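Local coordinates for aminotransferase, class I and II (Erwinia tasmaniensis, PDB 5Z0Q), which binds pyridoxal-5'-phosphate and belongs to the class I and II aminotransferases, in an assembly of two chains, at residues A[41-49]-A[292-300]. Residues are numbered along the deposited sequence; the frame is centred on the assembly and turned at random.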
loop_
_atom_site.group_PDB
_atom_site.type_symbol
_atom_site.label_atom_id
_atom_site.label_comp_id
_atom_site.label_asym_id
_atom_site.label_seq_id
_atom_site.Cartn_x
_atom_site.Cartn_y
_atom_site.Cartn_z
ATOM N N ALA A 41 -12.765 -10.325 9.559
ATOM C CA ALA A 41 -12.619 -11.542 8.759
ATOM C C ALA A 41 -11.144 -11.932 8.642
ATOM O O ALA A 41 -10.492 -11.772 7.608
ATOM C CB ALA A 41 -13.258 -11.353 7.392
ATOM N N ASP A 42 -10.620 -12.464 9.744
ATOM C CA ASP A 42 -9.312 -13.097 9.747
ATOM C C ASP A 42 -9.320 -14.201 10.794
ATOM O O ASP A 42 -10.072 -14.143 11.770
ATOM C CB ASP A 42 -8.180 -12.092 10.015
ATOM C CG ASP A 42 -8.182 -11.559 11.438
ATOM O OD1 ASP A 42 -9.260 -11.524 12.067
ATOM O OD2 ASP A 42 -7.102 -11.164 11.925
ATOM N N THR A 43 -8.493 -15.213 10.573
ATOM C CA THR A 43 -8.442 -16.344 11.484
ATOM C C THR A 43 -7.349 -16.142 12.528
ATOM O O THR A 43 -6.443 -15.321 12.370
ATOM C CB THR A 43 -8.208 -17.647 10.717
ATOM O OG1 THR A 43 -6.961 -17.579 10.015
ATOM C CG2 THR A 43 -9.333 -17.885 9.718
ATOM N N ASP A 44 -7.455 -16.904 13.617
ATOM C CA ASP A 44 -6.460 -16.898 14.679
ATOM C C ASP A 44 -5.370 -17.940 14.458
ATOM O O ASP A 44 -4.667 -18.303 15.408
ATOM C CB ASP A 44 -7.135 -17.124 16.034
ATOM C CG ASP A 44 -8.151 -16.048 16.366
ATOM O OD1 ASP A 44 -7.940 -14.883 15.964
ATOM O OD2 ASP A 44 -9.161 -16.365 17.029
ATOM N N PHE A 45 -5.211 -18.420 13.228
ATOM C CA PHE A 45 -4.298 -19.513 12.932
ATOM C C PHE A 45 -2.922 -18.985 12.550
ATOM O O PHE A 45 -2.799 -18.030 11.777
ATOM C CB PHE A 45 -4.851 -20.382 11.801
ATOM C CG PHE A 45 -6.215 -20.947 12.080
ATOM C CD1 PHE A 45 -6.581 -21.310 13.366
ATOM C CD2 PHE A 45 -7.134 -21.107 11.057
ATOM C CE1 PHE A 45 -7.837 -21.827 13.624
ATOM C CE2 PHE A 45 -8.392 -21.624 11.310
ATOM C CZ PHE A 45 -8.744 -21.984 12.594
ATOM N N ARG A 46 -1.890 -19.614 13.105
ATOM C CA ARG A 46 -0.521 -19.314 12.711
ATOM C C ARG A 46 -0.310 -19.661 11.242
ATOM O O ARG A 46 -0.834 -20.661 10.742
ATOM C CB ARG A 46 0.449 -20.094 13.602
ATOM C CG ARG A 46 1.899 -20.106 13.150
ATOM C CD ARG A 46 2.718 -21.014 14.057
ATOM N NE ARG A 46 4.026 -21.346 13.498
ATOM C CZ ARG A 46 5.155 -20.716 13.808
ATOM N NH1 ARG A 46 5.141 -19.711 14.673
ATOM N NH2 ARG A 46 6.298 -21.090 13.249
ATOM N N ALA A 47 0.450 -18.818 10.544
ATOM C CA ALA A 47 0.683 -19.027 9.123
ATOM C C ALA A 47 1.454 -20.323 8.888
ATOM O O ALA A 47 2.122 -20.855 9.779
ATOM C CB ALA A 47 1.443 -17.844 8.524
ATOM N N ALA A 48 1.349 -20.833 7.662
ATOM C CA ALA A 48 2.020 -22.074 7.303
ATOM C C ALA A 48 3.530 -21.934 7.453
ATOM O O ALA A 48 4.088 -20.836 7.353
ATOM C CB ALA A 48 1.671 -22.472 5.867
ATOM N N ASP A 49 4.193 -23.067 7.701
ATOM C CA ASP A 49 5.641 -23.052 7.888
ATOM C C ASP A 49 6.364 -22.537 6.652
ATOM O O ASP A 49 7.387 -21.853 6.773
ATOM C CB ASP A 49 6.141 -24.449 8.253
ATOM C CG ASP A 49 5.779 -24.848 9.672
ATOM O OD1 ASP A 49 5.684 -23.954 10.542
ATOM O OD2 ASP A 49 5.595 -26.059 9.919
ATOM N N TRP A 292 -1.251 -27.198 3.961
ATOM C CA TRP A 292 -1.766 -26.446 5.099
ATOM C C TRP A 292 -3.201 -26.001 4.853
ATOM O O TRP A 292 -4.048 -26.092 5.749
ATOM C CB TRP A 292 -0.864 -25.241 5.376
ATOM C CG TRP A 292 -1.277 -24.425 6.568
ATOM C CD1 TRP A 292 -0.812 -24.548 7.845
ATOM C CD2 TRP A 292 -2.235 -23.357 6.591
ATOM N NE1 TRP A 292 -1.421 -23.625 8.662
ATOM C CE2 TRP A 292 -2.299 -22.881 7.917
ATOM C CE3 TRP A 292 -3.044 -22.756 5.620
ATOM C CZ2 TRP A 292 -3.141 -21.834 8.297
ATOM C CZ3 TRP A 292 -3.880 -21.717 6.000
ATOM C CH2 TRP A 292 -3.922 -21.268 7.326
ATOM N N LEU A 293 -3.493 -25.523 3.642
ATOM C CA LEU A 293 -4.850 -25.098 3.317
ATOM C C LEU A 293 -5.820 -26.272 3.316
ATOM O O LEU A 293 -6.988 -26.106 3.686
ATOM C CB LEU A 293 -4.865 -24.390 1.962
ATOM C CG LEU A 293 -6.210 -23.863 1.455
ATOM C CD1 LEU A 293 -6.808 -22.866 2.436
ATOM C CD2 LEU A 293 -6.049 -23.236 0.079
ATOM N N ASP A 294 -5.361 -27.458 2.910
ATOM C CA ASP A 294 -6.223 -28.636 2.952
ATOM C C ASP A 294 -6.623 -28.973 4.382
ATOM O O ASP A 294 -7.777 -29.331 4.644
ATOM C CB ASP A 294 -5.522 -29.829 2.298
ATOM C CG ASP A 294 -5.463 -29.717 0.786
ATOM O OD1 ASP A 294 -6.397 -29.137 0.193
ATOM O OD2 ASP A 294 -4.481 -30.213 0.190
ATOM N N ALA A 295 -5.682 -28.858 5.323
ATOM C CA ALA A 295 -5.984 -29.182 6.712
ATOM C C ALA A 295 -6.861 -28.121 7.363
ATOM O O ALA A 295 -7.611 -28.428 8.298
ATOM C CB ALA A 295 -4.689 -29.358 7.505
ATOM N N GLN A 296 -6.784 -26.874 6.892
ATOM C CA GLN A 296 -7.643 -25.833 7.442
ATOM C C GLN A 296 -9.091 -26.019 7.011
ATOM O O GLN A 296 -10.009 -25.713 7.780
ATOM C CB GLN A 296 -7.141 -24.451 7.022
ATOM C CG GLN A 296 -7.882 -23.293 7.679
ATOM C CD GLN A 296 -7.531 -21.948 7.069
ATOM O OE1 GLN A 296 -7.110 -21.866 5.916
ATOM N NE2 GLN A 296 -7.702 -20.884 7.845
ATOM N N LEU A 297 -9.316 -26.521 5.793
ATOM C CA LEU A 297 -10.679 -26.730 5.315
ATOM C C LEU A 297 -11.399 -27.786 6.144
ATOM O O LEU A 297 -12.567 -27.606 6.509
ATOM C CB LEU A 297 -10.667 -27.124 3.839
ATOM C CG LEU A 297 -10.063 -26.111 2.863
ATOM C CD1 LEU A 297 -10.184 -26.606 1.430
ATOM C CD2 LEU A 297 -10.718 -24.749 3.025
ATOM N N ASP A 298 -10.721 -28.896 6.448
ATOM C CA ASP A 298 -11.328 -29.922 7.290
ATOM C C ASP A 298 -11.626 -29.380 8.681
ATOM O O ASP A 298 -12.677 -29.679 9.262
ATOM C CB ASP A 298 -10.414 -31.144 7.373
ATOM C CG ASP A 298 -10.138 -31.764 6.015
ATOM O OD1 ASP A 298 -10.975 -31.600 5.102
ATOM O OD2 ASP A 298 -9.084 -32.416 5.861
ATOM N N TYR A 299 -10.714 -28.576 9.228
ATOM C CA TYR A 299 -10.935 -27.993 10.548
ATOM C C TYR A 299 -12.069 -26.975 10.517
ATOM O O TYR A 299 -12.883 -26.918 11.446
ATOM C CB TYR A 299 -9.645 -27.347 11.051
ATOM C CG TYR A 299 -9.633 -27.049 12.534
ATOM C CD1 TYR A 299 -9.226 -28.009 13.449
ATOM C CD2 TYR A 299 -10.018 -25.805 13.016
ATOM C CE1 TYR A 299 -9.206 -27.743 14.804
ATOM C CE2 TYR A 299 -10.003 -25.529 14.371
ATOM C CZ TYR A 299 -9.595 -26.502 15.260
ATOM O OH TYR A 299 -9.576 -26.237 16.610
ATOM N N LEU A 300 -12.144 -26.171 9.454
ATOM C CA LEU A 300 -13.197 -25.166 9.360
ATOM C C LEU A 300 -14.555 -25.795 9.082
ATOM O O LEU A 300 -15.579 -25.279 9.544
ATOM C CB LEU A 300 -12.856 -24.138 8.283
ATOM C CG LEU A 300 -11.757 -23.134 8.640
ATOM C CD1 LEU A 300 -11.524 -22.156 7.501
ATOM C CD2 LEU A 300 -12.101 -22.395 9.924
#
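Phe45 reaches from the 41-49 loop toward helix 290-313, where it packs against Gln296, Tyr299 and Leu300, while its CB meets Trp292. Its ring meets Tyr299 obliquely, the planes at 88° and the centroids 5.9 Å apart, CZ lying nearest Tyr299 CD2. Leu300 CD2 meets the ring edge, 4.0 Å from Phe45 CE2, and the aliphatic CG of Gln296 comes close to the same CE2 from above the ring plane. With CG anti to the carbonyl carbon (chi1 -57°), Phe45 carries its ring toward the helix; a phenyl suits this buried place, where an aromatic ring, a leucine methyl and a glutamine methylene all meet it.

At the other end, the methyl of Ala48 sits over one face of the indole of Trp292, a CH-pi contact with CB 3.9 Å from the centroid of the five-membered ring. So small a residue lets the backbone before helix 49-59, where Ala48 is the N-cap, come close to the broad tryptophan. Phe45 CB adds an apolar contact at the indole edge, 4.2 Å from CZ2.

No hydrogen bond joins the two segments; polar ties lead elsewhere. Tyr299 OH bonds to the backbone N of Arg371, whose side chain also makes a cation-pi contact with the tyrosine ring, while Phe45 O accepts from Asn243 ND2.

The arrangement is loop-on-helix packing in a fold-type I aminotransferase, joining the segment between strand 36-38 and helix 49-59 to the long helix 290-313. Ala47 packs on Phe64 of the second subunit, and the side chain of Thr43 lies about 10 Å from the bound pyridoxal-5'-phosphate.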